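Local structure of PbSGBP-B lipoprotein (Prevotella bryantii B14, 6D2Y) at residues V108-Y113 against S204-S209; S240-R245 against C358-F363; A303-W308 against I454-N459; A323-G328 against I426-G431. The protein probably binds polysaccharides, perhaps xyloglucan-like glycans, as a surface lipoprotein of a polysaccharide utilization locus. All coordinates share one frame; numbering follows the deposited sequence.

Contact 1 of 4, residues V108-Y113 against S204-S209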
loop_
_atom_site.group_PDB
_atom_site.type_symbol
_atom_site.label_atom_id
_atom_site.label_comp_id
_atom_site.label_asym_id
_atom_site.label_seq_id
_atom_site.Cartn_x
_atom_site.Cartn_y
_atom_site.Cartn_z
ATOM N N VAL A 108 -15.298 -1.184 -25.487
ATOM C CA VAL A 108 -14.104 -1.453 -26.280
ATOM C C VAL A 108 -14.442 -2.489 -27.342
ATOM O O VAL A 108 -15.017 -3.543 -27.043
ATOM C CB VAL A 108 -12.939 -1.915 -25.384
ATOM C CG1 VAL A 108 -13.351 -3.072 -24.486
ATOM C CG2 VAL A 108 -11.728 -2.310 -26.226
ATOM N N THR A 109 -14.105 -2.179 -28.591
ATOM C CA THR A 109 -14.311 -3.105 -29.691
ATOM C C THR A 109 -13.031 -3.403 -30.452
ATOM O O THR A 109 -13.063 -4.209 -31.390
ATOM C CB THR A 109 -15.373 -2.570 -30.664
ATOM O OG1 THR A 109 -15.077 -1.210 -31.010
ATOM C CG2 THR A 109 -16.755 -2.641 -30.030
ATOM N N ASP A 110 -11.908 -2.792 -30.072
ATOM C CA ASP A 110 -10.623 -2.986 -30.744
ATOM C C ASP A 110 -10.743 -2.701 -32.239
ATOM O O ASP A 110 -10.316 -3.483 -33.091
ATOM C CB ASP A 110 -10.072 -4.391 -30.490
ATOM C CG ASP A 110 -9.569 -4.571 -29.069
ATOM O OD1 ASP A 110 -9.349 -3.556 -28.372
ATOM O OD2 ASP A 110 -9.385 -5.733 -28.652
ATOM N N LYS A 111 -11.353 -1.562 -32.551
ATOM C CA LYS A 111 -11.489 -1.101 -33.921
ATOM C C LYS A 111 -11.374 0.414 -33.949
ATOM O O LYS A 111 -11.774 1.096 -33.000
ATOM C CB LYS A 111 -12.831 -1.540 -34.539
ATOM C CG LYS A 111 -12.965 -3.049 -34.716
ATOM C CD LYS A 111 -14.355 -3.465 -35.157
ATOM C CE LYS A 111 -14.534 -4.972 -35.030
ATOM N NZ LYS A 111 -13.503 -5.720 -35.799
HETATM N N MSE A 112 -10.805 0.928 -35.032
HETATM C CA MSE A 112 -10.806 2.363 -35.304
HETATM C C MSE A 112 -11.790 2.611 -36.442
HETATM O O MSE A 112 -11.612 2.092 -37.542
HETATM C CB MSE A 112 -9.405 2.857 -35.676
HETATM C CG MSE A 112 -9.361 4.018 -36.672
HETATM SE SE MSE A 112 -7.547 4.715 -36.939
HETATM C CE MSE A 112 -6.997 3.555 -38.367
ATOM N N TYR A 113 -12.837 3.380 -36.172
ATOM C CA TYR A 113 -13.907 3.589 -37.136
ATOM C C TYR A 113 -13.606 4.826 -37.970
ATOM O O TYR A 113 -13.418 5.918 -37.427
ATOM C CB TYR A 113 -15.255 3.724 -36.430
ATOM C CG TYR A 113 -15.591 2.548 -35.543
ATOM C CD1 TYR A 113 -16.255 1.436 -36.042
ATOM C CD2 TYR A 113 -15.235 2.547 -34.201
ATOM C CE1 TYR A 113 -16.561 0.357 -35.231
ATOM C CE2 TYR A 113 -15.534 1.475 -33.384
ATOM C CZ TYR A 113 -16.197 0.383 -33.903
ATOM O OH TYR A 113 -16.501 -0.689 -33.096
ATOM N N SER A 204 -7.022 -9.484 -12.882
ATOM C CA SER A 204 -6.837 -9.588 -14.322
ATOM C C SER A 204 -8.019 -8.970 -15.050
ATOM O O SER A 204 -9.166 -9.100 -14.612
ATOM C CB SER A 204 -6.675 -11.050 -14.754
ATOM O OG SER A 204 -7.804 -11.822 -14.382
ATOM N N ASP A 205 -7.731 -8.300 -16.159
ATOM C CA ASP A 205 -8.769 -7.780 -17.043
ATOM C C ASP A 205 -8.256 -7.880 -18.477
ATOM O O ASP A 205 -7.321 -8.636 -18.761
ATOM C CB ASP A 205 -9.173 -6.352 -16.630
ATOM C CG ASP A 205 -8.031 -5.354 -16.733
ATOM O OD1 ASP A 205 -6.926 -5.731 -17.175
ATOM O OD2 ASP A 205 -8.246 -4.178 -16.367
ATOM N N LYS A 206 -8.861 -7.106 -19.382
ATOM C CA LYS A 206 -8.498 -7.183 -20.793
ATOM C C LYS A 206 -7.052 -6.775 -21.035
ATOM O O LYS A 206 -6.417 -7.271 -21.971
ATOM C CB LYS A 206 -9.438 -6.305 -21.622
ATOM C CG LYS A 206 -9.369 -6.552 -23.120
ATOM C CD LYS A 206 -10.107 -5.472 -23.896
ATOM C CE LYS A 206 -10.051 -5.741 -25.389
ATOM N NZ LYS A 206 -8.944 -4.981 -26.028
ATOM N N TYR A 207 -6.510 -5.891 -20.202
ATOM C CA TYR A 207 -5.224 -5.265 -20.466
ATOM C C TYR A 207 -4.065 -5.904 -19.711
ATOM O O TYR A 207 -2.936 -5.417 -19.819
ATOM C CB TYR A 207 -5.305 -3.770 -20.143
ATOM C CG TYR A 207 -6.463 -3.088 -20.840
ATOM C CD1 TYR A 207 -6.505 -2.995 -22.226
ATOM C CD2 TYR A 207 -7.522 -2.550 -20.116
ATOM C CE1 TYR A 207 -7.559 -2.381 -22.872
ATOM C CE2 TYR A 207 -8.585 -1.932 -20.756
ATOM C CZ TYR A 207 -8.596 -1.851 -22.133
ATOM O OH TYR A 207 -9.645 -1.238 -22.781
ATOM N N GLY A 208 -4.306 -6.979 -18.964
ATOM C CA GLY A 208 -3.212 -7.692 -18.328
ATOM C C GLY A 208 -3.489 -8.201 -16.929
ATOM O O GLY A 208 -4.566 -7.970 -16.370
ATOM N N SER A 209 -2.511 -8.901 -16.355
ATOM C CA SER A 209 -2.594 -9.454 -15.010
ATOM C C SER A 209 -1.497 -8.849 -14.148
ATOM O O SER A 209 -0.365 -8.665 -14.606
ATOM C CB SER A 209 -2.449 -10.980 -15.026
ATOM O OG SER A 209 -3.664 -11.612 -15.375
#

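Contact 2 of 4, residues S240-R245 against C358-F363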
loop_
_atom_site.group_PDB
_atom_site.type_symbol
_atom_site.label_atom_id
_atom_site.label_comp_id
_atom_site.label_asym_id
_atom_site.label_seq_id
_atom_site.Cartn_x
_atom_site.Cartn_y
_atom_site.Cartn_z
ATOM N N SER A 240 7.834 -6.249 26.177
ATOM C CA SER A 240 9.234 -6.468 26.515
ATOM C C SER A 240 9.926 -5.128 26.719
ATOM O O SER A 240 10.746 -4.710 25.897
ATOM C CB SER A 240 9.941 -7.279 25.429
ATOM O OG SER A 240 11.282 -7.552 25.796
ATOM N N GLY A 241 9.587 -4.444 27.806
ATOM C CA GLY A 241 10.111 -3.121 28.067
ATOM C C GLY A 241 9.689 -2.614 29.428
ATOM O O GLY A 241 9.534 -3.401 30.367
ATOM N N TRP A 242 9.487 -1.303 29.543
ATOM C CA TRP A 242 9.120 -0.699 30.817
ATOM C C TRP A 242 7.612 -0.583 31.004
ATOM O O TRP A 242 7.099 -0.886 32.086
ATOM C CB TRP A 242 9.756 0.688 30.941
ATOM C CG TRP A 242 11.180 0.664 31.396
ATOM C CD1 TRP A 242 11.855 -0.398 31.924
ATOM C CD2 TRP A 242 12.107 1.754 31.361
ATOM N NE1 TRP A 242 13.146 -0.034 32.223
ATOM C CE2 TRP A 242 13.326 1.282 31.885
ATOM C CE3 TRP A 242 12.023 3.084 30.940
ATOM C CZ2 TRP A 242 14.452 2.093 32.002
ATOM C CZ3 TRP A 242 13.144 3.888 31.054
ATOM C CH2 TRP A 242 14.342 3.390 31.580
ATOM N N HIS A 243 6.891 -0.156 29.972
ATOM C CA HIS A 243 5.470 0.167 30.079
ATOM C C HIS A 243 4.665 -0.885 29.324
ATOM O O HIS A 243 4.545 -0.831 28.095
ATOM C CB HIS A 243 5.219 1.577 29.558
ATOM C CG HIS A 243 6.196 2.583 30.082
ATOM N ND1 HIS A 243 7.203 3.119 29.309
ATOM C CD2 HIS A 243 6.335 3.129 31.314
ATOM C CE1 HIS A 243 7.912 3.965 30.038
ATOM N NE2 HIS A 243 7.406 3.989 31.257
ATOM N N ASP A 244 4.106 -1.834 30.070
ATOM C CA ASP A 244 3.393 -2.960 29.483
ATOM C C ASP A 244 2.010 -2.536 29.007
ATOM O O ASP A 244 1.296 -1.802 29.695
ATOM C CB ASP A 244 3.266 -4.093 30.500
ATOM C CG ASP A 244 4.573 -4.404 31.194
ATOM O OD1 ASP A 244 5.614 -4.457 30.508
ATOM O OD2 ASP A 244 4.561 -4.600 32.428
ATOM N N ARG A 245 1.631 -3.016 27.829
ATOM C CA ARG A 245 0.357 -2.669 27.223
ATOM C C ARG A 245 -0.613 -3.838 27.317
ATOM O O ARG A 245 -0.221 -4.995 27.494
ATOM C CB ARG A 245 0.545 -2.249 25.762
ATOM C CG ARG A 245 1.331 -0.960 25.587
ATOM C CD ARG A 245 0.424 0.266 25.600
ATOM N NE ARG A 245 -0.128 0.543 26.924
ATOM C CZ ARG A 245 0.528 1.176 27.891
ATOM N NH1 ARG A 245 1.769 1.603 27.689
ATOM N NH2 ARG A 245 -0.058 1.386 29.062
ATOM N N CYS A 358 18.010 -0.904 29.256
ATOM C CA CYS A 358 16.712 -0.241 29.242
ATOM C C CYS A 358 16.886 1.272 29.259
ATOM O O CYS A 358 17.645 1.812 30.069
ATOM C CB CYS A 358 15.875 -0.687 30.439
ATOM S SG CYS A 358 15.513 -2.455 30.496
ATOM N N ASN A 359 16.178 1.954 28.362
ATOM C CA ASN A 359 16.205 3.409 28.310
ATOM C C ASN A 359 15.026 3.887 27.478
ATOM O O ASN A 359 14.408 3.114 26.742
ATOM C CB ASN A 359 17.522 3.932 27.726
ATOM C CG ASN A 359 17.604 3.753 26.221
ATOM O OD1 ASN A 359 17.169 4.614 25.457
ATOM N ND2 ASN A 359 18.171 2.633 25.788
ATOM N N ASN A 360 14.717 5.179 27.612
ATOM C CA ASN A 360 13.704 5.817 26.778
ATOM C C ASN A 360 14.250 7.064 26.094
ATOM O O ASN A 360 13.476 7.953 25.727
ATOM C CB ASN A 360 12.449 6.160 27.588
ATOM C CG ASN A 360 12.749 7.017 28.803
ATOM O OD1 ASN A 360 13.845 7.554 28.948
ATOM N ND2 ASN A 360 11.761 7.156 29.681
ATOM N N THR A 361 15.568 7.149 25.929
ATOM C CA THR A 361 16.206 8.263 25.242
ATOM C C THR A 361 16.647 7.912 23.828
ATOM O O THR A 361 16.976 8.819 23.056
ATOM C CB THR A 361 17.427 8.749 26.035
ATOM O OG1 THR A 361 18.420 7.716 26.070
ATOM C CG2 THR A 361 17.035 9.111 27.459
ATOM N N TRP A 362 16.654 6.626 23.470
ATOM C CA TRP A 362 17.252 6.211 22.206
ATOM C C TRP A 362 16.439 6.672 21.003
ATOM O O TRP A 362 17.003 6.871 19.921
ATOM C CB TRP A 362 17.421 4.693 22.184
ATOM C CG TRP A 362 16.129 3.947 22.122
ATOM C CD1 TRP A 362 15.299 3.654 23.166
ATOM C CD2 TRP A 362 15.513 3.398 20.952
ATOM N NE1 TRP A 362 14.204 2.955 22.717
ATOM C CE2 TRP A 362 14.311 2.786 21.361
ATOM C CE3 TRP A 362 15.860 3.365 19.599
ATOM C CZ2 TRP A 362 13.457 2.147 20.466
ATOM C CZ3 TRP A 362 15.007 2.733 18.712
ATOM C CH2 TRP A 362 13.823 2.132 19.148
ATOM N N PHE A 363 15.129 6.847 21.159
ATOM C CA PHE A 363 14.294 7.302 20.056
ATOM C C PHE A 363 14.138 8.816 20.012
ATOM O O PHE A 363 13.445 9.326 19.125
ATOM C CB PHE A 363 12.912 6.630 20.110
ATOM C CG PHE A 363 12.164 6.858 21.394
ATOM C CD1 PHE A 363 11.345 7.964 21.549
ATOM C CD2 PHE A 363 12.263 5.954 22.438
ATOM C CE1 PHE A 363 10.652 8.173 22.727
ATOM C CE2 PHE A 363 11.571 6.157 23.618
ATOM C CZ PHE A 363 10.764 7.267 23.761
#

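Contact 3 of 4, residues A303-W308 against I454-N459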
loop_
_atom_site.group_PDB
_atom_site.type_symbol
_atom_site.label_atom_id
_atom_site.label_comp_id
_atom_site.label_asym_id
_atom_site.label_seq_id
_atom_site.Cartn_x
_atom_site.Cartn_y
_atom_site.Cartn_z
ATOM N N ALA A 303 11.791 -12.402 11.609
ATOM C CA ALA A 303 11.390 -12.215 10.223
ATOM C C ALA A 303 12.563 -11.655 9.430
ATOM O O ALA A 303 13.472 -11.030 9.982
ATOM C CB ALA A 303 10.177 -11.281 10.102
ATOM N N ASP A 304 12.532 -11.887 8.119
ATOM C CA ASP A 304 13.636 -11.499 7.251
ATOM C C ASP A 304 13.496 -10.037 6.843
ATOM O O ASP A 304 12.537 -9.665 6.160
ATOM C CB ASP A 304 13.688 -12.396 6.017
ATOM C CG ASP A 304 14.948 -12.187 5.202
ATOM O OD1 ASP A 304 15.906 -12.970 5.371
ATOM O OD2 ASP A 304 14.980 -11.235 4.395
ATOM N N PHE A 305 14.461 -9.215 7.250
ATOM C CA PHE A 305 14.475 -7.796 6.928
ATOM C C PHE A 305 15.481 -7.448 5.838
ATOM O O PHE A 305 15.722 -6.262 5.592
ATOM C CB PHE A 305 14.773 -6.972 8.183
ATOM C CG PHE A 305 13.597 -6.814 9.105
ATOM C CD1 PHE A 305 13.321 -7.771 10.069
ATOM C CD2 PHE A 305 12.774 -5.704 9.018
ATOM C CE1 PHE A 305 12.243 -7.625 10.923
ATOM C CE2 PHE A 305 11.698 -5.550 9.870
ATOM C CZ PHE A 305 11.431 -6.512 10.822
ATOM N N SER A 306 16.080 -8.446 5.191
ATOM C CA SER A 306 17.010 -8.170 4.105
ATOM C C SER A 306 16.293 -7.440 2.976
ATOM O O SER A 306 15.107 -7.667 2.716
ATOM C CB SER A 306 17.633 -9.469 3.588
ATOM O OG SER A 306 16.645 -10.339 3.065
ATOM N N ASP A 307 17.029 -6.550 2.307
ATOM C CA ASP A 307 16.472 -5.696 1.258
ATOM C C ASP A 307 15.241 -4.953 1.773
ATOM O O ASP A 307 14.156 -5.005 1.191
ATOM C CB ASP A 307 16.146 -6.506 0.001
ATOM C CG ASP A 307 17.363 -7.206 -0.577
ATOM O OD1 ASP A 307 18.466 -6.622 -0.530
ATOM O OD2 ASP A 307 17.215 -8.339 -1.082
ATOM N N TRP A 308 15.430 -4.252 2.895
ATOM C CA TRP A 308 14.316 -3.603 3.581
ATOM C C TRP A 308 13.703 -2.477 2.759
ATOM O O TRP A 308 12.521 -2.160 2.938
ATOM C CB TRP A 308 14.779 -3.075 4.938
ATOM C CG TRP A 308 15.925 -2.118 4.851
ATOM C CD1 TRP A 308 15.857 -0.772 4.633
ATOM C CD2 TRP A 308 17.317 -2.431 4.985
ATOM N NE1 TRP A 308 17.119 -0.229 4.621
ATOM C CE2 TRP A 308 18.033 -1.227 4.834
ATOM C CE3 TRP A 308 18.028 -3.613 5.217
ATOM C CZ2 TRP A 308 19.423 -1.171 4.909
ATOM C CZ3 TRP A 308 19.408 -3.556 5.290
ATOM C CH2 TRP A 308 20.092 -2.343 5.136
ATOM N N ILE A 454 1.262 -7.453 13.426
ATOM C CA ILE A 454 2.415 -6.650 13.034
ATOM C C ILE A 454 3.380 -7.536 12.258
ATOM O O ILE A 454 3.897 -8.525 12.788
ATOM C CB ILE A 454 3.094 -6.035 14.265
ATOM C CG1 ILE A 454 2.076 -5.291 15.133
ATOM C CG2 ILE A 454 4.228 -5.111 13.839
ATOM C CD1 ILE A 454 2.580 -4.995 16.533
ATOM N N ARG A 455 3.638 -7.182 11.000
ATOM C CA ARG A 455 4.461 -8.001 10.121
ATOM C C ARG A 455 5.244 -7.103 9.172
ATOM O O ARG A 455 4.938 -5.919 9.007
ATOM C CB ARG A 455 3.605 -8.996 9.323
ATOM C CG ARG A 455 2.535 -8.333 8.456
ATOM C CD ARG A 455 1.575 -9.354 7.861
ATOM N NE ARG A 455 0.555 -8.736 7.014
ATOM C CZ ARG A 455 -0.634 -8.326 7.448
ATOM N NH1 ARG A 455 -0.964 -8.460 8.725
ATOM N NH2 ARG A 455 -1.497 -7.777 6.606
ATOM N N VAL A 456 6.269 -7.679 8.543
ATOM C CA VAL A 456 7.029 -7.007 7.493
ATOM C C VAL A 456 6.928 -7.840 6.222
ATOM O O VAL A 456 7.169 -9.053 6.243
ATOM C CB VAL A 456 8.497 -6.758 7.897
ATOM C CG1 VAL A 456 9.216 -8.056 8.242
ATOM C CG2 VAL A 456 9.230 -6.020 6.784
ATOM N N VAL A 457 6.570 -7.184 5.120
ATOM C CA VAL A 457 6.149 -7.879 3.902
ATOM C C VAL A 457 6.753 -7.190 2.699
ATOM O O VAL A 457 6.991 -5.969 2.704
ATOM C CB VAL A 457 4.607 -7.900 3.781
ATOM C CG1 VAL A 457 4.064 -6.513 3.464
ATOM C CG2 VAL A 457 4.109 -8.935 2.779
ATOM N N PRO A 458 7.062 -7.952 1.647
ATOM C CA PRO A 458 7.579 -7.334 0.423
ATOM C C PRO A 458 6.593 -6.334 -0.162
ATOM O O PRO A 458 5.377 -6.518 -0.102
ATOM C CB PRO A 458 7.791 -8.523 -0.520
ATOM C CG PRO A 458 7.987 -9.683 0.381
ATOM C CD PRO A 458 7.140 -9.427 1.591
ATOM N N ASN A 459 7.141 -5.258 -0.735
ATOM C CA ASN A 459 6.297 -4.250 -1.368
ATOM C C ASN A 459 5.567 -4.815 -2.576
ATOM O O ASN A 459 4.489 -4.330 -2.934
ATOM C CB ASN A 459 7.140 -3.039 -1.765
ATOM C CG ASN A 459 7.516 -2.181 -0.578
ATOM O OD1 ASN A 459 7.173 -2.497 0.560
ATOM N ND2 ASN A 459 8.231 -1.092 -0.834
#

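Contact 4 of 4, residues A323-G328 against I426-G431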
loop_
_atom_site.group_PDB
_atom_site.type_symbol
_atom_site.label_atom_id
_atom_site.label_comp_id
_atom_site.label_asym_id
_atom_site.label_seq_id
_atom_site.Cartn_x
_atom_site.Cartn_y
_atom_site.Cartn_z
ATOM N N ALA A 323 -14.072 6.204 20.465
ATOM C CA ALA A 323 -12.738 6.425 21.013
ATOM C C ALA A 323 -11.800 6.873 19.890
ATOM O O ALA A 323 -10.769 6.264 19.617
ATOM C CB ALA A 323 -12.218 5.168 21.705
ATOM N N GLY A 324 -12.165 7.972 19.236
ATOM C CA GLY A 324 -11.409 8.432 18.088
ATOM C C GLY A 324 -10.005 8.879 18.453
ATOM O O GLY A 324 -9.723 9.298 19.576
ATOM N N TRP A 325 -9.115 8.783 17.469
ATOM C CA TRP A 325 -7.711 9.154 17.606
ATOM C C TRP A 325 -7.487 10.426 16.801
ATOM O O TRP A 325 -7.466 10.390 15.566
ATOM C CB TRP A 325 -6.809 8.021 17.123
ATOM C CG TRP A 325 -5.350 8.358 17.091
ATOM C CD1 TRP A 325 -4.678 9.186 17.942
ATOM C CD2 TRP A 325 -4.381 7.868 16.158
ATOM N NE1 TRP A 325 -3.348 9.244 17.595
ATOM C CE2 TRP A 325 -3.141 8.442 16.504
ATOM C CE3 TRP A 325 -4.441 7.000 15.063
ATOM C CZ2 TRP A 325 -1.971 8.177 15.794
ATOM C CZ3 TRP A 325 -3.278 6.738 14.361
ATOM C CH2 TRP A 325 -2.060 7.323 14.730
ATOM N N GLY A 326 -7.320 11.546 17.498
ATOM C CA GLY A 326 -7.231 12.827 16.828
ATOM C C GLY A 326 -6.017 13.652 17.197
ATOM O O GLY A 326 -5.863 14.780 16.717
ATOM N N ALA A 327 -5.144 13.118 18.046
ATOM C CA ALA A 327 -3.940 13.844 18.417
ATOM C C ALA A 327 -2.834 12.849 18.724
ATOM O O ALA A 327 -3.084 11.677 19.010
ATOM C CB ALA A 327 -4.179 14.767 19.617
ATOM N N GLY A 328 -1.601 13.335 18.661
ATOM C CA GLY A 328 -0.460 12.527 19.005
ATOM C C GLY A 328 -0.062 11.593 17.890
ATOM O O GLY A 328 -0.643 10.517 17.702
ATOM N N ILE A 426 6.352 1.562 19.595
ATOM C CA ILE A 426 5.206 2.264 19.024
ATOM C C ILE A 426 4.752 3.271 20.069
ATOM O O ILE A 426 4.258 2.887 21.136
ATOM C CB ILE A 426 4.068 1.310 18.636
ATOM C CG1 ILE A 426 4.595 0.191 17.733
ATOM C CG2 ILE A 426 2.941 2.080 17.962
ATOM C CD1 ILE A 426 3.538 -0.464 16.876
ATOM N N PHE A 427 4.923 4.557 19.767
ATOM C CA PHE A 427 4.695 5.628 20.729
ATOM C C PHE A 427 3.857 6.717 20.076
ATOM O O PHE A 427 4.270 7.304 19.069
ATOM C CB PHE A 427 6.026 6.196 21.232
ATOM C CG PHE A 427 5.923 6.943 22.535
ATOM C CD1 PHE A 427 4.716 7.044 23.204
ATOM C CD2 PHE A 427 7.040 7.548 23.087
ATOM C CE1 PHE A 427 4.624 7.734 24.399
ATOM C CE2 PHE A 427 6.954 8.238 24.282
ATOM C CZ PHE A 427 5.744 8.332 24.938
ATOM N N LEU A 428 2.686 6.982 20.650
ATOM C CA LEU A 428 1.831 8.089 20.231
ATOM C C LEU A 428 2.313 9.346 20.940
ATOM O O LEU A 428 2.000 9.567 22.111
ATOM C CB LEU A 428 0.374 7.800 20.572
ATOM C CG LEU A 428 -0.541 7.083 19.583
ATOM C CD1 LEU A 428 0.129 5.872 18.960
ATOM C CD2 LEU A 428 -1.803 6.673 20.318
ATOM N N ILE A 429 3.078 10.176 20.239
ATOM C CA ILE A 429 3.676 11.347 20.867
ATOM C C ILE A 429 4.076 12.334 19.781
ATOM O O ILE A 429 4.513 11.944 18.695
ATOM C CB ILE A 429 4.882 10.949 21.752
ATOM C CG1 ILE A 429 5.472 12.174 22.453
ATOM C CG2 ILE A 429 5.943 10.236 20.927
ATOM C CD1 ILE A 429 6.603 11.844 23.388
ATOM N N LYS A 430 3.910 13.619 20.082
ATOM C CA LYS A 430 4.452 14.701 19.271
ATOM C C LYS A 430 5.758 15.155 19.913
ATOM O O LYS A 430 5.755 15.705 21.019
ATOM C CB LYS A 430 3.461 15.856 19.156
ATOM C CG LYS A 430 4.037 17.084 18.473
ATOM C CD LYS A 430 3.425 18.363 19.014
ATOM C CE LYS A 430 3.822 19.558 18.167
ATOM N NZ LYS A 430 2.718 20.543 18.012
ATOM N N GLY A 431 6.872 14.914 19.224
ATOM C CA GLY A 431 8.161 15.297 19.753
ATOM C C GLY A 431 8.510 16.741 19.461
ATOM O O GLY A 431 8.004 17.360 18.525
#

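Contact 1 of 4, residues V108-Y113 against S204-S209
Lys206 meets Asp110 head-on in a salt bridge, and this ion pair is the polar core of the contact between residues 108-113 and 204-209. The ammonium NZ lies 2.8 Å from OD1 and 2.8 Å from OD2 of Asp110, meeting each oxygen on its syn lone pair, so the amine sits in the fork of the carboxylate. A charge gripped by both oxygens should be held more firmly than one on a single oxygen. Lys206 reaches it on a chain extended as far as CE and then turned at its last bond (chi4 -96°), which swings NZ into the fork.

Van der Waals contacts of the valine methyls flank the charge pair. Val108 CG2 lies 3.9 Å from Lys206 NZ and packs on CE as well, while Val108 CG1 lies 4.1 Å from Lys206 CD; the methylene contacts are the apolar part. Tyr207 OH approaches Val108 CG2 at 4.2 Å and is itself hydrogen-bonded to Tyr159 OH.

Backbone and side-chain bonds within residues 204-209 shape the turn. Residues 205-208 form a type I turn, closed by a weak bond from Gly208 N to Asp205 O, with Asp205 N donating back to Gly208 O. Asp205 OD1 also accepts from Tyr207 N at 3.1 Å, an Asx turn, with the donor well above the carboxylate plane.

The contact is thus an example of a hairpin tip docking on a neighbouring module. Strands 200-205 and 208-215 of the IPT/TIG-type sheet present the turn, while Asp110 lies just ahead of strand 111-116, which runs between strands 121-129 and 74-79 in a separate mixed sheet.

Contact 2 of 4, residues S240-R245 against C358-F363
Trp242 and Cys358 meet where two irregular loop segments pass. The first turns at Trp242 (psi -44°) after an extended Gly241. In the second, residues 358 and 359 are extended, whereas the chain bends at Asn360 (psi 23°) and so curves along the indole.

Cys358 CB is 3.3 Å from Trp242 NE1 and 3.5 Å from Trp242 CZ2, an oblique approach to the ring, and Cys358 SG stands 4.6 Å from the centroid of the five-membered ring, also obliquely. Further along, Asn359 N sits over one face toward the rim, and Asn359 CA is 3.8 Å from Trp242 CH2.

The bend is stabilised by an Asx turn: Asn359 OD1 accepts from Thr361 N at 3.0 Å, in the carbonyl plane and on a lone pair. Both loops belong to the xyloglucan-binding family domain; at its surface, one joins strands 222-224 and 246-248, the other strands 330-335 and 372-374.

Asn360 approaches differently, bringing ND2 to the ring edge at 3.8 Å from Trp242 CZ3, with amide and indole planes 82° apart. On the tryptophan's own side, Glu281 accepts from Trp242 N and His243 ND1, and Trp283 meets the indole edge-to-face.

Contact 3 of 4, residues A303-W308 against I454-N459
Ala303 opens the contact by pointing its CB at Val456, with 3.8 Å between Ala303 CB and Val456 CG1. Their CA atoms are also the nearest CA pair across the segments, 7.3 Å apart, a spacing that side chains rather than backbone atoms fill.

At Asp304 the backbone carbonyl is the part that comes near, its O 4.2 Å from Val456 CG1. The carboxylate turns elsewhere, forming a salt bridge through OD2 with Lys311 NZ.

Phe305 supplies the broad surface. Val456 CG1 stands over one face of its ring, 4.0 Å from the centroid and only 20° off the normal, a CH-pi contact displaced toward the rim. Phe305 CZ is 3.7 Å from Val456 CG1, while Val456 CG2 is 4.0 Å from Phe305 CE2. Val456 makes this possible by placing CG1 between its backbone N and carbonyl carbon (chi1 58°) and CG2 anti to N, so both branches reach the phenyl group. Phe421 stacks with Phe305, and Leu223 of strand 222-224 packs against both Ala303 and Phe305.

Within these two segments a single valine, Val456, makes the strand's side of the contact with the loop between helix 299-302 and strand 311-318. All the side-chain contacts across it are apolar, which implies that shape and dispersion, not directed polar bonds, hold the loop to strand 449-458, whose Asp452 helps to coordinate the magnesium ion.

Contact 4 of 4, residues A323-G328 against I426-G431
Trp325 and Leu428 pack in the interior of the beta sandwich that makes up the glycan-binding family domain. Strand 423-428 lies in the four-stranded antiparallel sheet, and Leu428 also touches Ile449 of strand 449-458 and Ile261 of strand 258-261, both in the facing sheet, so its side chain fills the space between the two layers.

Polar bonding fixes the indole. Trp325 NE1 donates to Gly328 O at 3.0 Å, with an N-H...O angle of 139°. The carbonyl oxygen lies close to the ring plane, at its edge, though the donor is somewhat tilted from the carbonyl plane. The same N-H of Trp325 NE1 is shared, weakly, with Ala327 O at 2.8 Å. The buried indole nitrogen is thus satisfied by the loop's own backbone, which curls round it, and this limits rotation of the ring. Trp325 gets there with CG anti to its backbone N (chi1 174°).

Backbone packing comes next. Gly328 and Ile429 bring their CA atoms to 4.7 Å, and Gly328 C is 4.2 Å from Ile429 N. Gly328 has positive phi, a conformation that a residue without a side chain adopts readily.

Van der Waals packing completes the set. Leu428 CG lies 3.9 Å from Gly328 O, the same oxygen that accepts from the indole N-H, and Leu428 CD2 approaches Trp325 NE1 obliquely. Trp377 meets the indole edge-to-face, and Met330 touches both Trp325 and Leu428. The apolar contact is along the benzo side, where Trp325 CZ2 stands 4.2 Å from Leu428 CG.

The four contacts illustrate an elongated protein built from beta modules in series. Contact 1 closes first along the chain and joins two of those modules; its centre lies 56 Å from contact 2 and 47 Å from contact 4, both on the opposite side of the chain's centre. The other three all fall within the glycan-binding family domain. Contact 2 alternates in sequence with contacts 3 and 4, whereas contact 4 nests inside the loop closed by contact 3. Contacts 2 and 4, 17 Å apart between centres, touch through Phe363 CE1 and Phe427 CD2 (3.7 Å). Contact 3 rests on strand 449-458 and contact 4 on strand 423-428, consecutive strands in opposed sheets, so distant loops are tied into one compact sandwich.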